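PDB 4XG0: uncharacterized protein from Bordetella bronchiseptica, which probably acts as an ATP-dependent kinase of the DUF1537 family, phosphorylating acid sugars in a catabolic pathway. Local coordinates for residues A141-G152 against V211-V220; V378-L387 against V412-R423. All coordinates share one frame; numbering follows the deposited sequence.

Contact 1 (A141-G152 against V211-V220); sequences AFPVTGRTVRQG and VVDALDDADV
Asp213 grips the turn that follows strand 147-150 with both carboxylate oxygens, a forked use of one side chain for two neighbouring N-H groups. Asp213 OD2 takes Gln151 N at 2.7 Å from its syn side, somewhat out of the carboxylate plane. Asp213 OD1 offers its syn lone pair to Gly152 N at 2.8 Å; two bonds to separate oxygens fix the rotation of the carboxylate. Beside it, Val149 and Ala214 exchange backbone bonds as a single antiparallel hydrogen-bonded pair. With CG1 of Val149 anti to the backbone N (chi1 173°), that methyl lies against Asp213 OD1 (3.5 Å) and also reaches Val211 CG1. The side chains of Thr148 and Leu215 lie side by side, and Thr148 CG2 also meets the carbonyl O of Leu215 at 3.3 Å. Thr148 OG1 takes the N-H of Arg150 NE in the guanidinium plane, at 2.9 Å, and Leu215 CD1 covers one face of that guanidinium. At the other end, Pro143 CG sits 3.6 Å from Asp216 C, and a water bridges Val144 N to Asp217 OD1. Asp216, the N-cap of helix 217-230, accepts from Asp219 N through OD1. The bridge thus falls between strand 209-212 and that helix, a strand-loop-helix unit of the sugar-binding domain's alpha/beta fold.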
loop_
_atom_site.group_PDB
_atom_site.type_symbol
_atom_site.label_atom_id
_atom_site.label_comp_id
_atom_site.label_asym_id
_atom_site.label_seq_id
_atom_site.Cartn_x
_atom_site.Cartn_y
_atom_site.Cartn_z
ATOM N N ALA A 141 0.414 -8.632 -14.717
ATOM C CA ALA A 141 -0.579 -7.650 -15.202
ATOM C C ALA A 141 -0.163 -6.216 -14.974
ATOM O O ALA A 141 0.442 -5.876 -13.943
ATOM C CB ALA A 141 -1.914 -7.869 -14.535
ATOM N N PHE A 142 -0.571 -5.351 -15.908
ATOM C CA PHE A 142 -0.331 -3.919 -15.774
ATOM C C PHE A 142 -1.533 -3.273 -16.419
ATOM O O PHE A 142 -1.505 -2.889 -17.582
ATOM C CB PHE A 142 0.965 -3.537 -16.494
ATOM C CG PHE A 142 1.583 -2.249 -16.015
ATOM C CD1 PHE A 142 0.879 -1.392 -15.202
ATOM C CD2 PHE A 142 2.864 -1.924 -16.391
ATOM C CE1 PHE A 142 1.468 -0.207 -14.734
ATOM C CE2 PHE A 142 3.454 -0.734 -15.918
ATOM C CZ PHE A 142 2.756 0.098 -15.111
ATOM N N PRO A 143 -2.636 -3.217 -15.683
ATOM C CA PRO A 143 -3.897 -2.883 -16.330
ATOM C C PRO A 143 -3.928 -1.511 -16.998
ATOM O O PRO A 143 -4.618 -1.363 -18.010
ATOM C CB PRO A 143 -4.905 -2.988 -15.192
ATOM C CG PRO A 143 -4.246 -3.987 -14.219
ATOM C CD PRO A 143 -2.806 -3.728 -14.317
ATOM N N VAL A 144 -3.221 -0.524 -16.463
ATOM C CA VAL A 144 -3.342 0.813 -17.022
ATOM C C VAL A 144 -2.609 0.882 -18.354
ATOM O O VAL A 144 -2.876 1.768 -19.155
ATOM C CB VAL A 144 -2.878 1.919 -15.994
ATOM C CG1 VAL A 144 -1.377 1.947 -15.866
ATOM C CG2 VAL A 144 -3.411 3.269 -16.388
ATOM N N THR A 145 -1.736 -0.099 -18.627
ATOM C CA THR A 145 -1.162 -0.224 -19.968
ATOM C C THR A 145 -1.705 -1.373 -20.812
ATOM O O THR A 145 -1.172 -1.665 -21.863
ATOM C CB THR A 145 0.362 -0.308 -19.937
ATOM O OG1 THR A 145 0.778 -1.490 -19.276
ATOM C CG2 THR A 145 0.938 0.873 -19.127
ATOM N N GLY A 146 -2.776 -2.000 -20.355
ATOM C CA GLY A 146 -3.490 -2.968 -21.172
ATOM C C GLY A 146 -3.055 -4.402 -20.998
ATOM O O GLY A 146 -3.506 -5.278 -21.739
ATOM N N ARG A 147 -2.225 -4.686 -20.010
ATOM C CA ARG A 147 -1.842 -6.081 -19.802
ATOM C C ARG A 147 -2.655 -6.664 -18.665
ATOM O O ARG A 147 -2.777 -6.062 -17.605
ATOM C CB ARG A 147 -0.363 -6.196 -19.517
ATOM C CG ARG A 147 0.536 -5.941 -20.709
ATOM C CD ARG A 147 0.934 -4.487 -20.796
ATOM N NE ARG A 147 1.973 -4.299 -21.797
ATOM C CZ ARG A 147 1.782 -3.790 -23.016
ATOM N NH1 ARG A 147 2.805 -3.712 -23.855
ATOM N NH2 ARG A 147 0.589 -3.346 -23.407
ATOM N N THR A 148 -3.240 -7.822 -18.900
ATOM C CA THR A 148 -4.062 -8.481 -17.907
ATOM C C THR A 148 -3.687 -9.955 -17.925
ATOM O O THR A 148 -3.049 -10.410 -18.860
ATOM C CB THR A 148 -5.549 -8.295 -18.180
ATOM O OG1 THR A 148 -5.905 -8.808 -19.490
ATOM C CG2 THR A 148 -5.910 -6.815 -18.104
ATOM N N VAL A 149 -4.057 -10.663 -16.862
ATOM C CA VAL A 149 -3.855 -12.104 -16.773
ATOM C C VAL A 149 -5.236 -12.735 -16.649
ATOM O O VAL A 149 -5.996 -12.463 -15.683
ATOM C CB VAL A 149 -2.945 -12.496 -15.589
ATOM C CG1 VAL A 149 -2.904 -14.008 -15.428
ATOM C CG2 VAL A 149 -1.520 -11.932 -15.799
ATOM N N ARG A 150 -5.569 -13.543 -17.654
ATOM C CA ARG A 150 -6.900 -14.135 -17.821
ATOM C C ARG A 150 -6.822 -15.655 -17.917
ATOM O O ARG A 150 -6.301 -16.182 -18.892
ATOM C CB ARG A 150 -7.548 -13.603 -19.093
ATOM C CG ARG A 150 -7.648 -12.091 -19.107
ATOM C CD ARG A 150 -8.532 -11.612 -20.252
ATOM N NE ARG A 150 -8.299 -10.197 -20.502
ATOM C CZ ARG A 150 -9.007 -9.441 -21.340
ATOM N NH1 ARG A 150 -8.692 -8.154 -21.466
ATOM N NH2 ARG A 150 -10.002 -9.959 -22.059
ATOM N N GLN A 151 -7.369 -16.339 -16.912
ATOM C CA GLN A 151 -7.222 -17.785 -16.781
ATOM C C GLN A 151 -5.743 -18.173 -17.009
ATOM O O GLN A 151 -5.424 -19.186 -17.679
ATOM C CB GLN A 151 -8.178 -18.518 -17.740
ATOM C CG GLN A 151 -9.642 -18.162 -17.442
ATOM C CD GLN A 151 -10.641 -19.117 -18.048
ATOM O OE1 GLN A 151 -10.746 -19.240 -19.261
ATOM N NE2 GLN A 151 -11.388 -19.787 -17.199
ATOM N N GLY A 152 -4.875 -17.346 -16.436
ATOM C CA GLY A 152 -3.437 -17.562 -16.438
ATOM C C GLY A 152 -2.716 -17.078 -17.679
ATOM O O GLY A 152 -1.480 -17.175 -17.738
ATOM N N VAL A 211 0.239 -18.740 -10.443
ATOM C CA VAL A 211 -0.171 -17.599 -11.253
ATOM C C VAL A 211 -1.554 -17.127 -10.802
ATOM O O VAL A 211 -2.469 -17.928 -10.653
ATOM C CB VAL A 211 -0.201 -17.998 -12.758
ATOM C CG1 VAL A 211 -0.595 -16.828 -13.621
ATOM C CG2 VAL A 211 1.154 -18.500 -13.188
ATOM N N VAL A 212 -1.691 -15.826 -10.580
ATOM C CA VAL A 212 -2.961 -15.229 -10.176
ATOM C C VAL A 212 -3.474 -14.240 -11.227
ATOM O O VAL A 212 -2.747 -13.413 -11.766
ATOM C CB VAL A 212 -2.840 -14.528 -8.789
ATOM C CG1 VAL A 212 -4.190 -13.929 -8.378
ATOM C CG2 VAL A 212 -2.309 -15.514 -7.745
ATOM N N ASP A 213 -4.745 -14.384 -11.570
ATOM C CA ASP A 213 -5.365 -13.555 -12.554
ATOM C C ASP A 213 -5.474 -12.143 -12.021
ATOM O O ASP A 213 -5.529 -11.910 -10.800
ATOM C CB ASP A 213 -6.780 -14.072 -12.853
ATOM C CG ASP A 213 -6.831 -15.061 -13.972
ATOM O OD1 ASP A 213 -5.793 -15.673 -14.321
ATOM O OD2 ASP A 213 -7.961 -15.243 -14.508
ATOM N N ALA A 214 -5.534 -11.214 -12.954
ATOM C CA ALA A 214 -5.918 -9.839 -12.625
ATOM C C ALA A 214 -6.374 -9.149 -13.892
ATOM O O ALA A 214 -5.631 -9.105 -14.879
ATOM C CB ALA A 214 -4.732 -9.097 -12.041
ATOM N N LEU A 215 -7.576 -8.593 -13.862
ATOM C CA LEU A 215 -8.081 -7.800 -14.982
ATOM C C LEU A 215 -7.888 -6.278 -14.791
ATOM O O LEU A 215 -7.821 -5.503 -15.770
ATOM C CB LEU A 215 -9.560 -8.086 -15.131
ATOM C CG LEU A 215 -10.199 -7.799 -16.477
ATOM C CD1 LEU A 215 -9.513 -8.612 -17.587
ATOM C CD2 LEU A 215 -11.668 -8.179 -16.377
ATOM N N ASP A 216 -7.827 -5.852 -13.535
ATOM C CA ASP A 216 -7.787 -4.428 -13.228
ATOM C C ASP A 216 -6.984 -4.142 -11.962
ATOM O O ASP A 216 -6.513 -5.065 -11.290
ATOM C CB ASP A 216 -9.199 -3.816 -13.145
ATOM C CG ASP A 216 -10.070 -4.453 -12.087
ATOM O OD1 ASP A 216 -9.566 -5.184 -11.205
ATOM O OD2 ASP A 216 -11.286 -4.196 -12.135
ATOM N N ASP A 217 -6.853 -2.862 -11.652
ATOM C CA ASP A 217 -6.061 -2.422 -10.501
ATOM C C ASP A 217 -6.666 -2.951 -9.217
ATOM O O ASP A 217 -5.937 -3.268 -8.275
ATOM C CB ASP A 217 -5.973 -0.894 -10.450
ATOM C CG ASP A 217 -5.027 -0.331 -11.493
ATOM O OD1 ASP A 217 -4.113 -1.058 -11.926
ATOM O OD2 ASP A 217 -5.191 0.848 -11.875
ATOM N N ALA A 218 -7.999 -3.012 -9.150
ATOM C CA ALA A 218 -8.664 -3.571 -7.985
ATOM C C ALA A 218 -8.208 -5.010 -7.747
ATOM O O ALA A 218 -8.027 -5.447 -6.597
ATOM C CB ALA A 218 -10.212 -3.492 -8.132
ATOM N N ASP A 219 -8.082 -5.767 -8.832
ATOM C CA ASP A 219 -7.669 -7.162 -8.741
ATOM C C ASP A 219 -6.230 -7.212 -8.281
ATOM O O ASP A 219 -5.865 -8.049 -7.479
ATOM C CB ASP A 219 -7.746 -7.854 -10.087
ATOM C CG ASP A 219 -9.158 -8.248 -10.493
ATOM O OD1 ASP A 219 -10.110 -8.238 -9.689
ATOM O OD2 ASP A 219 -9.313 -8.617 -11.675
ATOM N N VAL A 220 -5.411 -6.314 -8.818
ATOM C CA VAL A 220 -4.004 -6.245 -8.431
ATOM C C VAL A 220 -3.872 -5.855 -6.957
ATOM O O VAL A 220 -3.033 -6.418 -6.209
ATOM C CB VAL A 220 -3.210 -5.309 -9.321
ATOM C CG1 VAL A 220 -1.759 -5.269 -8.858
ATOM C CG2 VAL A 220 -3.260 -5.803 -10.783
HETATM O O HOH W 1 -2.140 -0.538 -13.632
#

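Contact 2 (V378-L387 against V412-R423); sequences VDEVTGGVPL and VLIRAAQAIRER. With SO4 (sulfate ion), chain E.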
loop_
_atom_site.group_PDB
_atom_site.type_symbol
_atom_site.label_atom_id
_atom_site.label_comp_id
_atom_site.label_asym_id
_atom_site.label_seq_id
_atom_site.Cartn_x
_atom_site.Cartn_y
_atom_site.Cartn_z
ATOM N N VAL A 378 3.533 16.280 3.229
ATOM C CA VAL A 378 4.152 15.096 2.695
ATOM C C VAL A 378 3.647 14.835 1.306
ATOM O O VAL A 378 4.438 14.668 0.383
ATOM C CB VAL A 378 3.843 13.940 3.634
ATOM C CG1 VAL A 378 4.260 12.663 3.048
ATOM C CG2 VAL A 378 4.563 14.211 4.958
ATOM N N ASP A 379 2.323 14.840 1.160
ATOM C CA ASP A 379 1.679 14.590 -0.110
ATOM C C ASP A 379 0.173 14.832 0.001
ATOM O O ASP A 379 -0.271 15.668 0.780
ATOM C CB ASP A 379 1.945 13.148 -0.529
ATOM C CG ASP A 379 1.871 12.975 -2.016
ATOM O OD1 ASP A 379 2.788 13.490 -2.724
ATOM O OD2 ASP A 379 0.895 12.336 -2.461
ATOM N N GLU A 380 -0.637 14.119 -0.766
ATOM C CA GLU A 380 -2.077 14.315 -0.627
ATOM C C GLU A 380 -2.869 13.054 -0.916
ATOM O O GLU A 380 -2.392 12.157 -1.621
ATOM C CB GLU A 380 -2.540 15.400 -1.573
ATOM C CG GLU A 380 -2.366 15.018 -3.004
ATOM C CD GLU A 380 -2.660 16.162 -3.932
ATOM O OE1 GLU A 380 -2.679 17.319 -3.440
ATOM O OE2 GLU A 380 -2.875 15.899 -5.140
ATOM N N VAL A 381 -4.083 12.998 -0.374
ATOM C CA VAL A 381 -4.980 11.875 -0.653
ATOM C C VAL A 381 -5.518 12.079 -2.061
ATOM O O VAL A 381 -5.566 11.145 -2.904
ATOM C CB VAL A 381 -6.133 11.813 0.379
ATOM C CG1 VAL A 381 -6.985 10.562 0.178
ATOM C CG2 VAL A 381 -5.617 11.826 1.795
ATOM N N THR A 382 -5.909 13.326 -2.314
ATOM C CA THR A 382 -6.357 13.820 -3.613
ATOM C C THR A 382 -6.255 15.360 -3.536
ATOM O O THR A 382 -6.099 15.907 -2.452
ATOM C CB THR A 382 -7.793 13.341 -3.908
ATOM O OG1 THR A 382 -8.193 13.775 -5.213
ATOM C CG2 THR A 382 -8.764 13.855 -2.876
ATOM N N GLY A 383 -6.331 16.072 -4.656
ATOM C CA GLY A 383 -6.151 17.516 -4.611
ATOM C C GLY A 383 -7.122 18.236 -3.677
ATOM O O GLY A 383 -8.329 18.128 -3.841
ATOM N N GLY A 384 -6.603 18.972 -2.693
ATOM C CA GLY A 384 -7.467 19.615 -1.705
ATOM C C GLY A 384 -7.645 18.802 -0.431
ATOM O O GLY A 384 -8.246 19.263 0.540
ATOM N N VAL A 385 -7.085 17.594 -0.422
ATOM C CA VAL A 385 -7.098 16.752 0.758
ATOM C C VAL A 385 -5.627 16.401 1.102
ATOM O O VAL A 385 -5.098 15.326 0.758
ATOM C CB VAL A 385 -7.922 15.480 0.500
ATOM C CG1 VAL A 385 -8.052 14.648 1.779
ATOM C CG2 VAL A 385 -9.344 15.858 -0.021
ATOM N N PRO A 386 -4.932 17.337 1.739
ATOM C CA PRO A 386 -3.487 17.126 1.942
ATOM C C PRO A 386 -3.172 16.181 3.079
ATOM O O PRO A 386 -3.962 16.054 4.023
ATOM C CB PRO A 386 -2.982 18.527 2.312
ATOM C CG PRO A 386 -4.204 19.225 2.897
ATOM C CD PRO A 386 -5.344 18.721 2.046
ATOM N N LEU A 387 -1.987 15.579 3.008
ATOM C CA LEU A 387 -1.473 14.645 4.010
ATOM C C LEU A 387 -0.102 15.144 4.446
ATOM O O LEU A 387 0.772 15.452 3.607
ATOM C CB LEU A 387 -1.325 13.242 3.426
ATOM C CG LEU A 387 -0.628 12.149 4.255
ATOM C CD1 LEU A 387 -1.389 11.864 5.499
ATOM C CD2 LEU A 387 -0.544 10.885 3.392
ATOM N N VAL A 412 -14.266 9.568 0.294
ATOM C CA VAL A 412 -13.024 10.319 0.540
ATOM C C VAL A 412 -12.436 10.111 1.934
ATOM O O VAL A 412 -11.207 10.126 2.076
ATOM C CB VAL A 412 -13.151 11.817 0.241
ATOM C CG1 VAL A 412 -13.988 12.519 1.284
ATOM C CG2 VAL A 412 -11.749 12.443 0.176
ATOM N N LEU A 413 -13.254 9.876 2.959
ATOM C CA LEU A 413 -12.677 9.672 4.300
ATOM C C LEU A 413 -12.088 8.259 4.409
ATOM O O LEU A 413 -11.084 8.045 5.094
ATOM C CB LEU A 413 -13.681 9.935 5.408
ATOM C CG LEU A 413 -14.260 11.354 5.468
ATOM C CD1 LEU A 413 -15.370 11.441 6.502
ATOM C CD2 LEU A 413 -13.194 12.352 5.784
ATOM N N ILE A 414 -12.723 7.302 3.731
ATOM C CA ILE A 414 -12.192 5.951 3.647
ATOM C C ILE A 414 -10.815 6.005 2.983
ATOM O O ILE A 414 -9.813 5.457 3.497
ATOM C CB ILE A 414 -13.146 5.039 2.850
ATOM C CG1 ILE A 414 -14.441 4.861 3.629
ATOM C CG2 ILE A 414 -12.509 3.701 2.583
ATOM C CD1 ILE A 414 -15.565 4.279 2.794
ATOM N N ARG A 415 -10.765 6.687 1.861
ATOM C CA ARG A 415 -9.511 6.863 1.132
ATOM C C ARG A 415 -8.439 7.565 1.977
ATOM O O ARG A 415 -7.274 7.212 1.895
ATOM C CB ARG A 415 -9.737 7.628 -0.163
ATOM C CG ARG A 415 -10.538 6.845 -1.218
ATOM C CD ARG A 415 -10.675 7.660 -2.535
ATOM N NE ARG A 415 -9.374 7.915 -3.166
ATOM C CZ ARG A 415 -9.140 8.837 -4.100
ATOM N NH1 ARG A 415 -10.110 9.638 -4.525
ATOM N NH2 ARG A 415 -7.914 8.974 -4.609
ATOM N N ALA A 416 -8.838 8.587 2.730
ATOM C CA ALA A 416 -7.926 9.334 3.625
ATOM C C ALA A 416 -7.314 8.457 4.673
ATOM O O ALA A 416 -6.083 8.475 4.851
ATOM C CB ALA A 416 -8.644 10.481 4.282
ATOM N N ALA A 417 -8.130 7.669 5.352
ATOM C CA ALA A 417 -7.611 6.744 6.349
ATOM C C ALA A 417 -6.664 5.748 5.717
ATOM O O ALA A 417 -5.582 5.456 6.246
ATOM C CB ALA A 417 -8.749 6.037 7.049
ATOM N N GLN A 418 -7.042 5.212 4.565
ATOM C CA GLN A 418 -6.197 4.257 3.898
ATOM C C GLN A 418 -4.868 4.911 3.497
ATOM O O GLN A 418 -3.821 4.292 3.612
ATOM C CB GLN A 418 -6.941 3.678 2.682
ATOM C CG GLN A 418 -6.082 2.775 1.804
ATOM C CD GLN A 418 -6.829 2.164 0.602
ATOM O OE1 GLN A 418 -6.512 1.054 0.176
ATOM N NE2 GLN A 418 -7.779 2.906 0.031
ATOM N N ALA A 419 -4.914 6.175 3.062
ATOM C CA ALA A 419 -3.715 6.897 2.630
ATOM C C ALA A 419 -2.716 7.000 3.748
ATOM O O ALA A 419 -1.515 6.930 3.506
ATOM C CB ALA A 419 -4.064 8.246 2.155
ATOM N N ILE A 420 -3.215 7.191 4.960
ATOM C CA ILE A 420 -2.310 7.329 6.114
ATOM C C ILE A 420 -1.653 5.975 6.349
ATOM O O ILE A 420 -0.438 5.861 6.525
ATOM C CB ILE A 420 -3.050 7.794 7.371
ATOM C CG1 ILE A 420 -3.397 9.293 7.281
ATOM C CG2 ILE A 420 -2.199 7.562 8.609
ATOM C CD1 ILE A 420 -4.435 9.764 8.313
ATOM N N ARG A 421 -2.469 4.927 6.349
ATOM C CA ARG A 421 -1.956 3.607 6.672
ATOM C C ARG A 421 -0.923 3.172 5.649
ATOM O O ARG A 421 0.066 2.564 5.985
ATOM C CB ARG A 421 -3.086 2.597 6.676
ATOM C CG ARG A 421 -4.094 2.868 7.719
ATOM C CD ARG A 421 -4.969 1.684 8.010
ATOM N NE ARG A 421 -5.323 1.837 9.402
ATOM C CZ ARG A 421 -4.562 1.422 10.405
ATOM N NH1 ARG A 421 -3.442 0.744 10.177
ATOM N NH2 ARG A 421 -4.948 1.655 11.634
ATOM N N GLU A 422 -1.187 3.493 4.382
ATOM C CA GLU A 422 -0.408 2.963 3.276
ATOM C C GLU A 422 0.777 3.815 2.852
ATOM O O GLU A 422 1.321 3.635 1.782
ATOM C CB GLU A 422 -1.330 2.718 2.101
ATOM C CG GLU A 422 -2.307 1.604 2.416
ATOM C CD GLU A 422 -3.143 1.190 1.226
ATOM O OE1 GLU A 422 -3.299 1.984 0.265
ATOM O OE2 GLU A 422 -3.672 0.072 1.299
ATOM N N ARG A 423 1.137 4.779 3.702
ATOM C CA ARG A 423 2.338 5.563 3.512
ATOM C C ARG A 423 3.351 5.176 4.563
ATOM O O ARG A 423 2.989 4.975 5.719
ATOM C CB ARG A 423 2.025 7.049 3.629
ATOM C CG ARG A 423 3.244 7.930 3.635
ATOM C CD ARG A 423 2.917 9.347 3.259
ATOM N NE ARG A 423 2.529 9.405 1.857
ATOM C CZ ARG A 423 3.372 9.649 0.854
ATOM N NH1 ARG A 423 2.913 9.660 -0.385
ATOM N NH2 ARG A 423 4.661 9.881 1.082
HETATM S S SO4 E . -8.440 11.056 -7.807
HETATM O O1 SO4 E . -8.586 9.652 -8.209
HETATM O O2 SO4 E . -7.355 11.177 -6.829
HETATM O O3 SO4 E . -8.147 11.894 -8.978
HETATM O O4 SO4 E . -9.687 11.519 -7.183
#
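The guanidinium of Arg423 has Asp379 CB over one face, 3.6 Å from NH1, while Val378 CG1 and Leu387 CD2 approach it obliquely. The Asp379 carboxylate lies only 23° from parallel to the guanidinium, and its OD2 stands well out of that plane, 3.9 Å from Arg423 NH1. This long salt bridge therefore works through charge alone, with no N-H aimed at the oxygen. With its chain bent at chi3 (-68°), Arg423 runs counter to the side chains of Val378 and Leu387 as it passes them. The guanidinium of Arg415 is engaged at its edge instead: NH2 points straight at sulfate O2, 3.2 Å away in the plane, and NH1 donates to O4. Thr382 OG1 lies equally near O2, so arginine and threonine approach the anion from the two segments; it was probably supplied by the crystallisation liquor.

Between these arginines, helix 412-421 packs across a face of the mixed sheet in the nucleotide-binding domain, toward the end formed by strands 385-391 and 374-380. In this alpha/beta layer the axes of helix 412-421 and strand 385-387 come within 10.1 Å and run 16° from parallel. Val378 and Asp379 both face Leu387 in a classic beta bulge, Leu387 O accepting from both of their backbone nitrogens. Beyond the bulge the chain turns a corner at Val381, whose methyls lie against the helix: CG1 meets Ala416 N, while CG2 rests against the methyls of Ala416 and Ala419, 3.9 Å from Ala419 CB. Leu387 CD1 reaches Ile420 CG1 at 3.7 Å, and Val385 CG2 touches Val412 CG2. Ala416 and Ile420 also touch Val356 of strand 354-358.

In the fold
Contacts 1 and 2 follow one another along the chain, each belonging to a different alpha/beta domain: 141-152 with 211-220 lies in the sugar-binding part, while 378-387, with helix 412-421 packed on it, belongs to the nucleotide-binding part. Their centres are 25 Å apart, and their nearest atoms stay about 10 Å from each other without touching. Helix 217-230 nevertheless reaches toward the second domain, since its Arg225 makes a long, weak ion pair with Glu422 of contact 2. Sulfate ions, probably from the crystallisation liquor, lie near both: one is held by Arg415 in contact 2, and a bound sulfate lies about 5 Å from the Asp217 side chain in contact 1.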